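Local structure of GTPase activator-like protein (Chaetomium thermophilum, 5HIU) at residues Gly314-Leu319 with Leu359-Ser364; Glu268-Ile273 with Gln320-Lys325; Ile288-Leu293 with Pro332-Ser337. The protein probably activates the hydrolysis of GTP by a small GTPase as TSC2, of which this chain is the helical N-terminal part. One frame throughout, in Å; residues are numbered along the deposited sequence.

Contact 1. Residues Gly314-Leu319 with Leu359-Ser364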
ATOM      1  N   GLY A 314      -4.799  15.018  -3.981  1.00 72.87           N
ATOM      2  CA  GLY A 314      -5.148  13.616  -3.923  1.00 73.62           C
ATOM      3  C   GLY A 314      -6.590  13.493  -3.522  1.00 71.80           C
ATOM      4  O   GLY A 314      -7.354  12.786  -4.176  1.00 72.79           O
ATOM      5  N   ALA A 315      -6.930  14.189  -2.433  1.00 70.54           N
ATOM      6  CA  ALA A 315      -8.301  14.313  -1.922  1.00 68.47           C
ATOM      7  C   ALA A 315      -9.276  14.645  -3.032  1.00 68.74           C
ATOM      8  O   ALA A 315     -10.362  14.089  -3.089  1.00 69.03           O
ATOM      9  CB  ALA A 315      -8.381  15.381  -0.843  1.00 70.50           C
ATOM     10  N   LEU A 316      -8.883  15.550  -3.913  1.00 66.05           N
ATOM     11  CA  LEU A 316      -9.693  15.886  -5.070  1.00 66.79           C
ATOM     12  C   LEU A 316      -9.888  14.659  -5.948  1.00 65.18           C
ATOM     13  O   LEU A 316     -10.996  14.349  -6.378  1.00 68.92           O
ATOM     14  CB  LEU A 316      -9.021  16.999  -5.891  1.00 71.71           C
ATOM     15  CG  LEU A 316      -9.442  18.459  -5.658  1.00 76.13           C
ATOM     16  CD1 LEU A 316      -9.692  18.816  -4.198  1.00 74.44           C
ATOM     17  CD2 LEU A 316      -8.396  19.387  -6.262  1.00 81.14           C
ATOM     18  N   SER A 317      -8.789  13.982  -6.228  1.00 60.92           N
ATOM     19  CA  SER A 317      -8.793  12.835  -7.114  1.00 58.38           C
ATOM     20  C   SER A 317      -9.740  11.774  -6.564  1.00 57.71           C
ATOM     21  O   SER A 317     -10.579  11.219  -7.286  1.00 56.85           O
ATOM     22  CB  SER A 317      -7.369  12.265  -7.204  1.00 59.86           C
ATOM     23  OG  SER A 317      -7.217  11.406  -8.314  1.00 58.12           O
ATOM     24  N   VAL A 318      -9.592  11.504  -5.274  1.00 51.80           N
ATOM     25  CA  VAL A 318     -10.324  10.425  -4.633  1.00 52.03           C
ATOM     26  C   VAL A 318     -11.771  10.846  -4.457  1.00 51.78           C
ATOM     27  O   VAL A 318     -12.680  10.029  -4.588  1.00 48.02           O
ATOM     28  CB  VAL A 318      -9.675  10.021  -3.279  1.00 49.80           C
ATOM     29  CG1 VAL A 318     -10.601   9.143  -2.472  1.00 49.15           C
ATOM     30  CG2 VAL A 318      -8.361   9.297  -3.516  1.00 48.39           C
ATOM     31  N   LEU A 319     -11.976  12.131  -4.179  1.00 57.26           N
ATOM     32  CA  LEU A 319     -13.326  12.676  -4.016  1.00 58.00           C
ATOM     33  C   LEU A 319     -14.097  12.632  -5.324  1.00 54.72           C
ATOM     34  O   LEU A 319     -15.258  12.272  -5.357  1.00 54.19           O
ATOM     35  CB  LEU A 319     -13.300  14.110  -3.459  1.00 57.61           C
ATOM     36  CG  LEU A 319     -13.104  14.180  -1.938  1.00 57.39           C
ATOM     37  CD1 LEU A 319     -12.770  15.593  -1.437  1.00 58.42           C
ATOM     38  CD2 LEU A 319     -14.336  13.640  -1.240  1.00 56.84           C
ATOM     39  N   LEU A 359     -12.149  22.153 -10.960  1.00 73.82           N
ATOM     40  CA  LEU A 359     -13.141  22.163 -12.013  1.00 75.00           C
ATOM     41  C   LEU A 359     -13.555  20.755 -12.400  1.00 73.36           C
ATOM     42  O   LEU A 359     -14.744  20.474 -12.532  1.00 74.70           O
ATOM     43  CB  LEU A 359     -12.622  22.887 -13.266  1.00 80.19           C
ATOM     44  CG  LEU A 359     -12.503  24.423 -13.277  1.00 88.03           C
ATOM     45  CD1 LEU A 359     -12.175  24.937 -14.681  1.00 91.16           C
ATOM     46  CD2 LEU A 359     -13.777  25.080 -12.767  1.00 88.17           C
ATOM     47  N   ARG A 360     -12.588  19.871 -12.608  1.00 75.19           N
ATOM     48  CA  ARG A 360     -12.901  18.521 -13.108  1.00 73.77           C
ATOM     49  C   ARG A 360     -13.848  17.804 -12.154  1.00 65.88           C
ATOM     50  O   ARG A 360     -14.756  17.102 -12.583  1.00 62.90           O
ATOM     51  CB  ARG A 360     -11.624  17.700 -13.405  1.00 75.69           C
ATOM     52  CG  ARG A 360     -11.858  16.188 -13.544  1.00 80.06           C
ATOM     53  CD  ARG A 360     -11.079  15.475 -14.642  1.00 82.48           C
ATOM     54  NE  ARG A 360      -9.639  15.739 -14.566  1.00 87.12           N
ATOM     55  CZ  ARG A 360      -8.886  16.170 -15.584  1.00 94.66           C
ATOM     56  NH1 ARG A 360      -9.403  16.359 -16.802  1.00 92.09           N
ATOM     57  NH2 ARG A 360      -7.591  16.397 -15.392  1.00 98.31           N
ATOM     58  N   LEU A 361     -13.642  18.015 -10.866  1.00 65.15           N
ATOM     59  CA  LEU A 361     -14.542  17.501  -9.836  1.00 67.82           C
ATOM     60  C   LEU A 361     -15.936  18.072 -10.058  1.00 67.91           C
ATOM     61  O   LEU A 361     -16.896  17.331 -10.292  1.00 65.96           O
ATOM     62  CB  LEU A 361     -14.023  17.884  -8.438  1.00 66.74           C
ATOM     63  CG  LEU A 361     -14.661  17.182  -7.244  1.00 65.78           C
ATOM     64  CD1 LEU A 361     -13.678  17.122  -6.095  1.00 64.80           C
ATOM     65  CD2 LEU A 361     -15.968  17.823  -6.789  1.00 63.32           C
ATOM     66  N   ILE A 362     -16.021  19.398 -10.047  1.00 70.41           N
ATOM     67  CA  ILE A 362     -17.289  20.091 -10.231  1.00 70.17           C
ATOM     68  C   ILE A 362     -17.933  19.624 -11.532  1.00 66.59           C
ATOM     69  O   ILE A 362     -19.123  19.354 -11.573  1.00 64.29           O
ATOM     70  CB  ILE A 362     -17.125  21.627 -10.189  1.00 74.89           C
ATOM     71  CG1 ILE A 362     -16.624  22.078  -8.801  1.00 76.55           C
ATOM     72  CG2 ILE A 362     -18.452  22.322 -10.480  1.00 75.05           C
ATOM     73  CD1 ILE A 362     -16.246  23.549  -8.731  1.00 76.96           C
ATOM     74  N   ASN A 363     -17.149  19.453 -12.578  1.00 66.97           N
ATOM     75  CA  ASN A 363     -17.716  18.955 -13.823  1.00 70.41           C
ATOM     76  C   ASN A 363     -18.274  17.551 -13.722  1.00 70.14           C
ATOM     77  O   ASN A 363     -19.194  17.208 -14.443  1.00 75.71           O
ATOM     78  CB  ASN A 363     -16.693  19.009 -14.934  1.00 73.86           C
ATOM     79  CG  ASN A 363     -16.727  20.315 -15.668  1.00 80.87           C
ATOM     80  OD1 ASN A 363     -17.784  20.738 -16.121  1.00 89.35           O
ATOM     81  ND2 ASN A 363     -15.578  20.968 -15.792  1.00 84.86           N
ATOM     82  N   SER A 364     -17.722  16.737 -12.835  1.00 67.46           N
ATOM     83  CA  SER A 364     -18.236  15.390 -12.653  1.00 70.34           C
ATOM     84  C   SER A 364     -19.492  15.380 -11.786  1.00 69.61           C
ATOM     85  O   SER A 364     -20.245  14.399 -11.798  1.00 74.80           O
ATOM     86  CB  SER A 364     -17.185  14.491 -12.019  1.00 67.21           C
ATOM     87  OG  SER A 364     -16.902  14.956 -10.719  1.00 67.22           O
TER
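Leu361 reaches across from helix 352-366 and sets one methyl, CD1, against helix 302-322, where Leu316 and Leu319 receive it. Its CB points toward the facing helix, and CG, anti to the backbone N (chi1 -167°), carries CD1 up to it. Leu361 CD1 comes to 4.0 Å from CB of Leu319, meeting the root of that side chain and not its branches. Leu361 CD1 also lies 3.9 Å from the backbone O of Leu316, while the Leu316 CG stands further off, at 4.5 Å from Leu361 CD1. This close part of the contact is van der Waals packing, with no hydrogen bond across it, and the CA atoms of Leu316 and Leu361 are 7.0 Å apart. Leucine suits all three buried places, since its branched end fills space between helices without asking for a polar partner. The packing nevertheless buries only 111 Å², because one residue carries it on the 359-364 side. Away from this spot the character changes: Arg360 is exposed and pairs with Glu357 of its own helix, and the partly exposed Asn363 hydrogen-bonds through ND2 to Gln426. Leu316 and Leu319 also rest on Leu293 of helix 281-294. Apolar side chains packed between successive helices, in an all-helical elongated chain, are characteristic of an alpha-solenoid.

Contact 2. Residues Glu268-Ile273 with Gln320-Lys325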
ATOM      1  N   GLU A 268      -5.176   0.179  -8.961  1.00 55.39           N
ATOM      2  CA  GLU A 268      -4.818  -0.544  -7.740  1.00 56.63           C
ATOM      3  C   GLU A 268      -5.140   0.228  -6.459  1.00 52.37           C
ATOM      4  O   GLU A 268      -5.732  -0.328  -5.548  1.00 56.03           O
ATOM      5  CB  GLU A 268      -3.342  -0.962  -7.738  1.00 62.98           C
ATOM      6  CG  GLU A 268      -3.054  -2.273  -8.466  1.00 66.92           C
ATOM      7  CD  GLU A 268      -2.599  -2.064  -9.887  1.00 81.54           C
ATOM      8  OE1 GLU A 268      -2.906  -1.000 -10.465  1.00 98.22           O
ATOM      9  OE2 GLU A 268      -1.918  -2.962 -10.422  1.00 95.67           O
ATOM     10  N   ALA A 269      -4.763   1.501  -6.390  1.00 50.18           N
ATOM     11  CA  ALA A 269      -5.046   2.327  -5.215  1.00 46.74           C
ATOM     12  C   ALA A 269      -6.544   2.588  -5.072  1.00 48.63           C
ATOM     13  O   ALA A 269      -7.079   2.671  -3.967  1.00 48.32           O
ATOM     14  CB  ALA A 269      -4.294   3.667  -5.303  1.00 48.05           C
ATOM     15  N   TRP A 270      -7.247   2.765  -6.176  1.00 50.15           N
ATOM     16  CA  TRP A 270      -8.642   3.084  -6.024  1.00 49.20           C
ATOM     17  C   TRP A 270      -9.314   1.852  -5.437  1.00 52.63           C
ATOM     18  O   TRP A 270     -10.170   1.942  -4.543  1.00 49.50           O
ATOM     19  CB  TRP A 270      -9.291   3.504  -7.338  1.00 52.35           C
ATOM     20  CG  TRP A 270     -10.732   3.487  -7.170  1.00 53.82           C
ATOM     21  CD1 TRP A 270     -11.601   2.617  -7.720  1.00 56.77           C
ATOM     22  CD2 TRP A 270     -11.478   4.311  -6.288  1.00 56.18           C
ATOM     23  NE1 TRP A 270     -12.865   2.862  -7.255  1.00 63.37           N
ATOM     24  CE2 TRP A 270     -12.812   3.894  -6.360  1.00 59.62           C
ATOM     25  CE3 TRP A 270     -11.145   5.358  -5.430  1.00 56.83           C
ATOM     26  CZ2 TRP A 270     -13.821   4.501  -5.631  1.00 62.79           C
ATOM     27  CZ3 TRP A 270     -12.147   5.953  -4.692  1.00 58.35           C
ATOM     28  CH2 TRP A 270     -13.468   5.538  -4.808  1.00 61.64           C
ATOM     29  N   HIS A 271      -8.893   0.684  -5.909  1.00 55.64           N
ATOM     30  CA  HIS A 271      -9.484  -0.567  -5.420  1.00 54.15           C
ATOM     31  C   HIS A 271      -9.359  -0.637  -3.905  1.00 51.47           C
ATOM     32  O   HIS A 271     -10.319  -0.880  -3.165  1.00 52.18           O
ATOM     33  CB  HIS A 271      -8.807  -1.753  -6.080  1.00 53.72           C
ATOM     34  CG  HIS A 271      -9.559  -3.024  -5.907  1.00 62.58           C
ATOM     35  ND1 HIS A 271      -9.392  -3.844  -4.808  1.00 65.57           N
ATOM     36  CD2 HIS A 271     -10.501  -3.612  -6.680  1.00 66.20           C
ATOM     37  CE1 HIS A 271     -10.191  -4.886  -4.915  1.00 64.66           C
ATOM     38  NE2 HIS A 271     -10.871  -4.771  -6.044  1.00 71.78           N
ATOM     39  N   THR A 272      -8.163  -0.366  -3.431  1.00 50.51           N
ATOM     40  CA  THR A 272      -7.923  -0.398  -2.007  1.00 51.43           C
ATOM     41  C   THR A 272      -8.690   0.710  -1.300  1.00 48.82           C
ATOM     42  O   THR A 272      -9.253   0.480  -0.230  1.00 53.30           O
ATOM     43  CB  THR A 272      -6.414  -0.365  -1.708  1.00 50.30           C
ATOM     44  OG1 THR A 272      -5.778  -1.438  -2.418  1.00 57.79           O
ATOM     45  CG2 THR A 272      -6.158  -0.544  -0.253  1.00 51.01           C
ATOM     46  N   ILE A 273      -8.743   1.898  -1.891  1.00 46.63           N
ATOM     47  CA  ILE A 273      -9.468   2.989  -1.252  1.00 45.80           C
ATOM     48  C   ILE A 273     -10.958   2.648  -1.248  1.00 46.22           C
ATOM     49  O   ILE A 273     -11.664   3.038  -0.306  1.00 42.67           O
ATOM     50  CB  ILE A 273      -9.196   4.354  -1.928  1.00 49.97           C
ATOM     51  CG1 ILE A 273      -7.783   4.830  -1.613  1.00 49.87           C
ATOM     52  CG2 ILE A 273     -10.154   5.437  -1.444  1.00 53.22           C
ATOM     53  CD1 ILE A 273      -7.302   5.897  -2.574  1.00 50.80           C
ATOM     54  N   GLN A 320     -13.449  12.998  -6.408  1.00 54.67           N
ATOM     55  CA  GLN A 320     -14.111  12.966  -7.693  1.00 55.37           C
ATOM     56  C   GLN A 320     -14.573  11.558  -7.978  1.00 53.51           C
ATOM     57  O   GLN A 320     -15.640  11.348  -8.498  1.00 59.76           O
ATOM     58  CB  GLN A 320     -13.157  13.427  -8.779  1.00 56.62           C
ATOM     59  CG  GLN A 320     -13.705  13.293 -10.180  1.00 59.10           C
ATOM     60  CD  GLN A 320     -12.809  13.976 -11.191  1.00 67.19           C
ATOM     61  OE1 GLN A 320     -12.210  15.035 -10.924  1.00 67.03           O
ATOM     62  NE2 GLN A 320     -12.699  13.377 -12.358  1.00 70.14           N
ATOM     63  N   LYS A 321     -13.748  10.593  -7.626  1.00 57.88           N
ATOM     64  CA  LYS A 321     -14.081   9.189  -7.831  1.00 62.61           C
ATOM     65  C   LYS A 321     -15.168   8.752  -6.828  1.00 58.38           C
ATOM     66  O   LYS A 321     -16.167   8.146  -7.214  1.00 51.61           O
ATOM     67  CB  LYS A 321     -12.804   8.355  -7.720  1.00 65.25           C
ATOM     68  CG  LYS A 321     -12.908   6.923  -8.214  1.00 78.25           C
ATOM     69  CD  LYS A 321     -13.205   6.783  -9.703  1.00 81.00           C
ATOM     70  CE  LYS A 321     -13.500   5.322 -10.063  1.00 86.02           C
ATOM     71  NZ  LYS A 321     -14.196   5.165 -11.373  1.00 88.88           N
ATOM     72  N   LEU A 322     -15.003   9.120  -5.559  1.00 51.94           N
ATOM     73  CA  LEU A 322     -15.993   8.788  -4.559  1.00 52.26           C
ATOM     74  C   LEU A 322     -17.366   9.340  -4.890  1.00 54.42           C
ATOM     75  O   LEU A 322     -18.345   8.611  -4.834  1.00 61.19           O
ATOM     76  CB  LEU A 322     -15.574   9.284  -3.174  1.00 54.13           C
ATOM     77  CG  LEU A 322     -16.386   8.710  -1.998  1.00 56.14           C
ATOM     78  CD1 LEU A 322     -16.614   7.208  -2.116  1.00 55.82           C
ATOM     79  CD2 LEU A 322     -15.697   8.992  -0.675  1.00 57.56           C
ATOM     80  N   LEU A 323     -17.432  10.613  -5.267  1.00 52.32           N
ATOM     81  CA  LEU A 323     -18.700  11.280  -5.555  1.00 53.89           C
ATOM     82  C   LEU A 323     -19.522  10.681  -6.699  1.00 57.87           C
ATOM     83  O   LEU A 323     -20.658  11.085  -6.888  1.00 59.52           O
ATOM     84  CB  LEU A 323     -18.462  12.750  -5.864  1.00 55.81           C
ATOM     85  CG  LEU A 323     -18.106  13.597  -4.647  1.00 57.37           C
ATOM     86  CD1 LEU A 323     -17.385  14.856  -5.083  1.00 58.13           C
ATOM     87  CD2 LEU A 323     -19.344  13.952  -3.843  1.00 60.73           C
ATOM     88  N   ARG A 324     -18.976   9.753  -7.478  1.00 59.05           N
ATOM     89  CA  ARG A 324     -19.789   9.042  -8.462  1.00 65.07           C
ATOM     90  C   ARG A 324     -20.525   7.861  -7.831  1.00 72.26           C
ATOM     91  O   ARG A 324     -21.306   7.170  -8.507  1.00 78.70           O
ATOM     92  CB  ARG A 324     -18.928   8.500  -9.581  1.00 69.64           C
ATOM     93  CG  ARG A 324     -17.996   9.492 -10.229  1.00 70.66           C
ATOM     94  CD  ARG A 324     -17.229   8.758 -11.308  1.00 74.50           C
ATOM     95  NE  ARG A 324     -16.235   9.617 -11.923  1.00 77.45           N
ATOM     96  CZ  ARG A 324     -16.512  10.587 -12.786  1.00 78.45           C
ATOM     97  NH1 ARG A 324     -17.770  10.833 -13.144  1.00 84.57           N
ATOM     98  NH2 ARG A 324     -15.521  11.324 -13.289  1.00 76.10           N
ATOM     99  N   LYS A 325     -20.274   7.612  -6.550  1.00 72.72           N
ATOM    100  CA  LYS A 325     -20.866   6.472  -5.882  1.00 75.89           C
ATOM    101  C   LYS A 325     -22.159   6.798  -5.142  1.00 81.66           C
ATOM    102  O   LYS A 325     -22.504   7.966  -4.929  1.00 80.40           O
ATOM    103  CB  LYS A 325     -19.849   5.852  -4.944  1.00 76.20           C
ATOM    104  CG  LYS A 325     -18.510   5.560  -5.600  1.00 77.09           C
ATOM    105  CD  LYS A 325     -18.616   4.620  -6.789  1.00 75.53           C
ATOM    106  CE  LYS A 325     -17.248   4.439  -7.405  1.00 78.19           C
ATOM    107  NZ  LYS A 325     -17.239   3.387  -8.447  1.00 84.80           N
TER
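Trp270, on helix 266-277, and Lys321, in the last turns of helix 302-322, have the nearest CA atoms of the two segments, 8.4 Å apart, a spacing wide enough for an indole to lie between the backbones. The tryptophan swings its ring across with CG anti to the backbone N (chi1 166°), and the lysine lays its aliphatic chain over one face. Lys321 CG sits 3.4 Å from the centroid of the Trp270 six-membered ring and only 5° off the normal, a CH-pi contact. A bend at chi2 (64°) then turns the Lys321 chain along the indole, bringing CE to 3.8 Å from Trp270 NE1. The ammonium gives at most a weak, long cation-pi attraction, NZ being 5.3 Å from the centroid of the Trp270 five-membered ring. Lysine fits here because its methylenes can cover an aromatic face while the charged end is held well above the ring. Lys325, the last residue of the type I turn from Leu322, approaches obliquely, with CE 3.9 Å from Trp270 CZ2. Around this partly buried contact, Trp270 also touches His259 of helix 245-261, Gln320 packs on helix 352-366, and Thr272 faces helix 224-240; every neighbour here is a helix or a loop, the chain having no strands.

Contact 3. Residues Ile288-Leu293 with Pro332-Ser337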
ATOM      1  N   ILE A 288     -11.896  12.781   6.679  1.00 79.33           N
ATOM      2  CA  ILE A 288     -10.448  12.914   6.459  1.00 76.15           C
ATOM      3  C   ILE A 288     -10.163  13.595   5.136  1.00 71.92           C
ATOM      4  O   ILE A 288      -9.388  14.544   5.073  1.00 76.93           O
ATOM      5  CB  ILE A 288      -9.742  11.528   6.493  1.00 72.67           C
ATOM      6  CG1 ILE A 288      -9.675  11.011   7.930  1.00 73.82           C
ATOM      7  CG2 ILE A 288      -8.330  11.584   5.897  1.00 69.76           C
ATOM      8  CD1 ILE A 288      -9.425   9.520   8.046  1.00 75.54           C
ATOM      9  N   LEU A 289     -10.773  13.077   4.078  1.00 68.39           N
ATOM     10  CA  LEU A 289     -10.595  13.612   2.724  1.00 65.60           C
ATOM     11  C   LEU A 289     -10.989  15.082   2.618  1.00 70.58           C
ATOM     12  O   LEU A 289     -10.389  15.842   1.841  1.00 72.33           O
ATOM     13  CB  LEU A 289     -11.454  12.818   1.740  1.00 62.42           C
ATOM     14  CG  LEU A 289     -10.991  11.435   1.313  1.00 56.56           C
ATOM     15  CD1 LEU A 289     -12.137  10.710   0.630  1.00 55.66           C
ATOM     16  CD2 LEU A 289      -9.793  11.532   0.379  1.00 55.32           C
ATOM     17  N   LEU A 290     -12.024  15.472   3.363  1.00 73.20           N
ATOM     18  CA  LEU A 290     -12.467  16.861   3.353  1.00 80.42           C
ATOM     19  C   LEU A 290     -11.499  17.686   4.151  1.00 88.86           C
ATOM     20  O   LEU A 290     -11.134  18.783   3.717  1.00 82.94           O
ATOM     21  CB  LEU A 290     -13.866  17.013   3.934  1.00 81.00           C
ATOM     22  CG  LEU A 290     -14.989  16.538   3.019  1.00 83.00           C
ATOM     23  CD1 LEU A 290     -16.260  16.356   3.836  1.00 89.39           C
ATOM     24  CD2 LEU A 290     -15.208  17.505   1.866  1.00 81.33           C
ATOM     25  N   ASP A 291     -11.082  17.145   5.307  1.00 96.13           N
ATOM     26  CA  ASP A 291     -10.053  17.776   6.153  1.00 99.56           C
ATOM     27  C   ASP A 291      -8.867  18.237   5.315  1.00 97.26           C
ATOM     28  O   ASP A 291      -8.337  19.308   5.549  1.00 98.11           O
ATOM     29  CB  ASP A 291      -9.539  16.825   7.248  1.00 99.93           C
ATOM     30  CG  ASP A 291     -10.450  16.750   8.459  1.00101.40           C
ATOM     31  OD1 ASP A 291     -11.343  17.607   8.634  1.00106.01           O
ATOM     32  OD2 ASP A 291     -10.252  15.809   9.253  1.00102.02           O
ATOM     33  N   PHE A 292      -8.457  17.448   4.328  1.00 92.62           N
ATOM     34  CA  PHE A 292      -7.359  17.871   3.474  1.00 97.31           C
ATOM     35  C   PHE A 292      -7.705  19.182   2.805  1.00100.50           C
ATOM     36  O   PHE A 292      -6.835  20.011   2.572  1.00109.56           O
ATOM     37  CB  PHE A 292      -7.004  16.798   2.450  1.00 96.46           C
ATOM     38  CG  PHE A 292      -6.553  15.506   3.071  1.00 99.42           C
ATOM     39  CD1 PHE A 292      -5.677  15.505   4.156  1.00100.31           C
ATOM     40  CD2 PHE A 292      -6.999  14.284   2.574  1.00101.39           C
ATOM     41  CE1 PHE A 292      -5.260  14.310   4.726  1.00105.55           C
ATOM     42  CE2 PHE A 292      -6.582  13.087   3.145  1.00 98.92           C
ATOM     43  CZ  PHE A 292      -5.713  13.098   4.223  1.00 96.85           C
ATOM     44  N   LEU A 293      -8.990  19.374   2.534  1.00102.56           N
ATOM     45  CA  LEU A 293      -9.491  20.627   1.990  1.00 99.07           C
ATOM     46  C   LEU A 293      -9.771  21.647   3.099  1.00 96.03           C
ATOM     47  O   LEU A 293      -9.272  22.772   3.042  1.00 93.22           O
ATOM     48  CB  LEU A 293     -10.761  20.356   1.174  1.00 99.64           C
ATOM     49  CG  LEU A 293     -10.735  19.198   0.162  1.00 91.83           C
ATOM     50  CD1 LEU A 293     -12.085  19.048  -0.537  1.00 88.11           C
ATOM     51  CD2 LEU A 293      -9.625  19.400  -0.856  1.00 86.29           C
ATOM     52  N   PRO A 332     -20.052   5.870   1.191  1.00 66.92           N
ATOM     53  CA  PRO A 332     -20.531   6.946   2.039  1.00 66.83           C
ATOM     54  C   PRO A 332     -20.799   8.196   1.227  1.00 69.87           C
ATOM     55  O   PRO A 332     -20.047   8.509   0.308  1.00 70.03           O
ATOM     56  CB  PRO A 332     -19.351   7.201   2.980  1.00 64.80           C
ATOM     57  CG  PRO A 332     -18.160   6.909   2.148  1.00 63.55           C
ATOM     58  CD  PRO A 332     -18.575   5.827   1.167  1.00 64.30           C
ATOM     59  N   GLN A 333     -21.851   8.921   1.574  1.00 75.59           N
ATOM     60  CA  GLN A 333     -22.160  10.157   0.881  1.00 76.99           C
ATOM     61  C   GLN A 333     -21.327  11.308   1.433  1.00 71.70           C
ATOM     62  O   GLN A 333     -20.818  11.245   2.539  1.00 69.19           O
ATOM     63  CB  GLN A 333     -23.663  10.451   0.957  1.00 87.21           C
ATOM     64  CG  GLN A 333     -24.459   9.921  -0.238  1.00 91.85           C
ATOM     65  CD  GLN A 333     -24.165   8.460  -0.558  1.00 93.54           C
ATOM     66  OE1 GLN A 333     -24.419   7.577   0.260  1.00105.51           O
ATOM     67  NE2 GLN A 333     -23.632   8.201  -1.752  1.00 89.63           N
ATOM     68  N   VAL A 334     -21.176  12.351   0.637  1.00 71.62           N
ATOM     69  CA  VAL A 334     -20.404  13.515   1.032  1.00 72.99           C
ATOM     70  C   VAL A 334     -21.334  14.720   1.225  1.00 78.60           C
ATOM     71  O   VAL A 334     -22.248  14.923   0.427  1.00 81.65           O
ATOM     72  CB  VAL A 334     -19.356  13.850  -0.037  1.00 67.51           C
ATOM     73  CG1 VAL A 334     -18.591  15.103   0.343  1.00 70.85           C
ATOM     74  CG2 VAL A 334     -18.395  12.686  -0.227  1.00 67.09           C
ATOM     75  N   PRO A 335     -21.099  15.531   2.273  1.00 82.00           N
ATOM     76  CA  PRO A 335     -21.914  16.739   2.450  1.00 82.41           C
ATOM     77  C   PRO A 335     -21.593  17.813   1.431  1.00 81.40           C
ATOM     78  O   PRO A 335     -20.429  18.168   1.242  1.00 80.58           O
ATOM     79  CB  PRO A 335     -21.556  17.238   3.854  1.00 87.23           C
ATOM     80  CG  PRO A 335     -20.498  16.335   4.396  1.00 86.96           C
ATOM     81  CD  PRO A 335     -20.086  15.364   3.331  1.00 84.86           C
ATOM     82  N   LEU A 336     -22.613  18.336   0.770  1.00 81.08           N
ATOM     83  CA  LEU A 336     -22.356  19.327  -0.245  1.00 79.66           C
ATOM     84  C   LEU A 336     -21.770  20.582   0.384  1.00 81.76           C
ATOM     85  O   LEU A 336     -20.770  21.107  -0.093  1.00 79.86           O
ATOM     86  CB  LEU A 336     -23.625  19.671  -0.994  1.00 81.61           C
ATOM     87  CG  LEU A 336     -23.385  20.634  -2.160  1.00 84.56           C
ATOM     88  CD1 LEU A 336     -22.428  19.998  -3.167  1.00 82.80           C
ATOM     89  CD2 LEU A 336     -24.710  21.031  -2.807  1.00 85.57           C
ATOM     90  N   SER A 337     -22.400  21.052   1.457  1.00 86.22           N
ATOM     91  CA  SER A 337     -21.944  22.246   2.169  1.00 90.49           C
ATOM     92  C   SER A 337     -20.454  22.148   2.486  1.00 89.33           C
ATOM     93  O   SER A 337     -19.661  22.960   1.993  1.00 84.49           O
ATOM     94  CB  SER A 337     -22.757  22.417   3.449  1.00 95.99           C
ATOM     95  OG  SER A 337     -22.961  21.154   4.062  1.00 98.13           O
TER
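The loop that leads into helix 336-348 of the alpha-solenoid is met here by Leu290, which projects from helix 281-294 onto Val334 and Pro335. One methyl does the touching: Leu290 CD1 is 4.0 Å from CD of Pro335 and 4.4 Å from CG1 of Val334. The leucine has its CG anti to the carbonyl carbon (chi1 -75°), and from there CD1 is presented to the loop at the two neighbouring residues, its side chain passing the proline ring at a slant. Pro335 occupies the N-cap position, where a backbone N without hydrogen costs the helix nothing, and its CD methylene offers the leucine an apolar surface. Val334 is beta-branched and suits the extended conformation that precedes the cap (phi -112°, psi 139°), with its CB directed toward helix 281-294. The contact is light, burying 87 Å², and no hydrogen bond crosses it; the CA atoms of Leu290 and Val334 stay 8.9 Å apart. Leu290 continues the apolar surface onto Leu338 and Leu339 in the first turns of helix 336-348, and Val334 also packs on Leu339 and on Leu323. Helix 281-294 meanwhile turns Leu289 and Leu293 to helix 302-322 and Ile288 to helix 245-261.

How the contacts relate
From the N terminus, the chain first lays down 268-273, the opening half of contact 2, then 288-293 of contact 3 and 314-319 of contact 1. The second halves follow in the same order: 320-325 closes a loop of 46 residues, 332-337 one of 38, and 359-364 one of 39. Every pair of contacts therefore crosses, and none nests. Helix 302-322 is shared by contacts 1 and 2, while contact 3 ties helix 281-294 to the loop that leads into helix 336-348. Val318 against Ile273 and Leu289, and Leu322 against Pro332, connect the contacts, so that five helices from 266 to 366 form one continuous block.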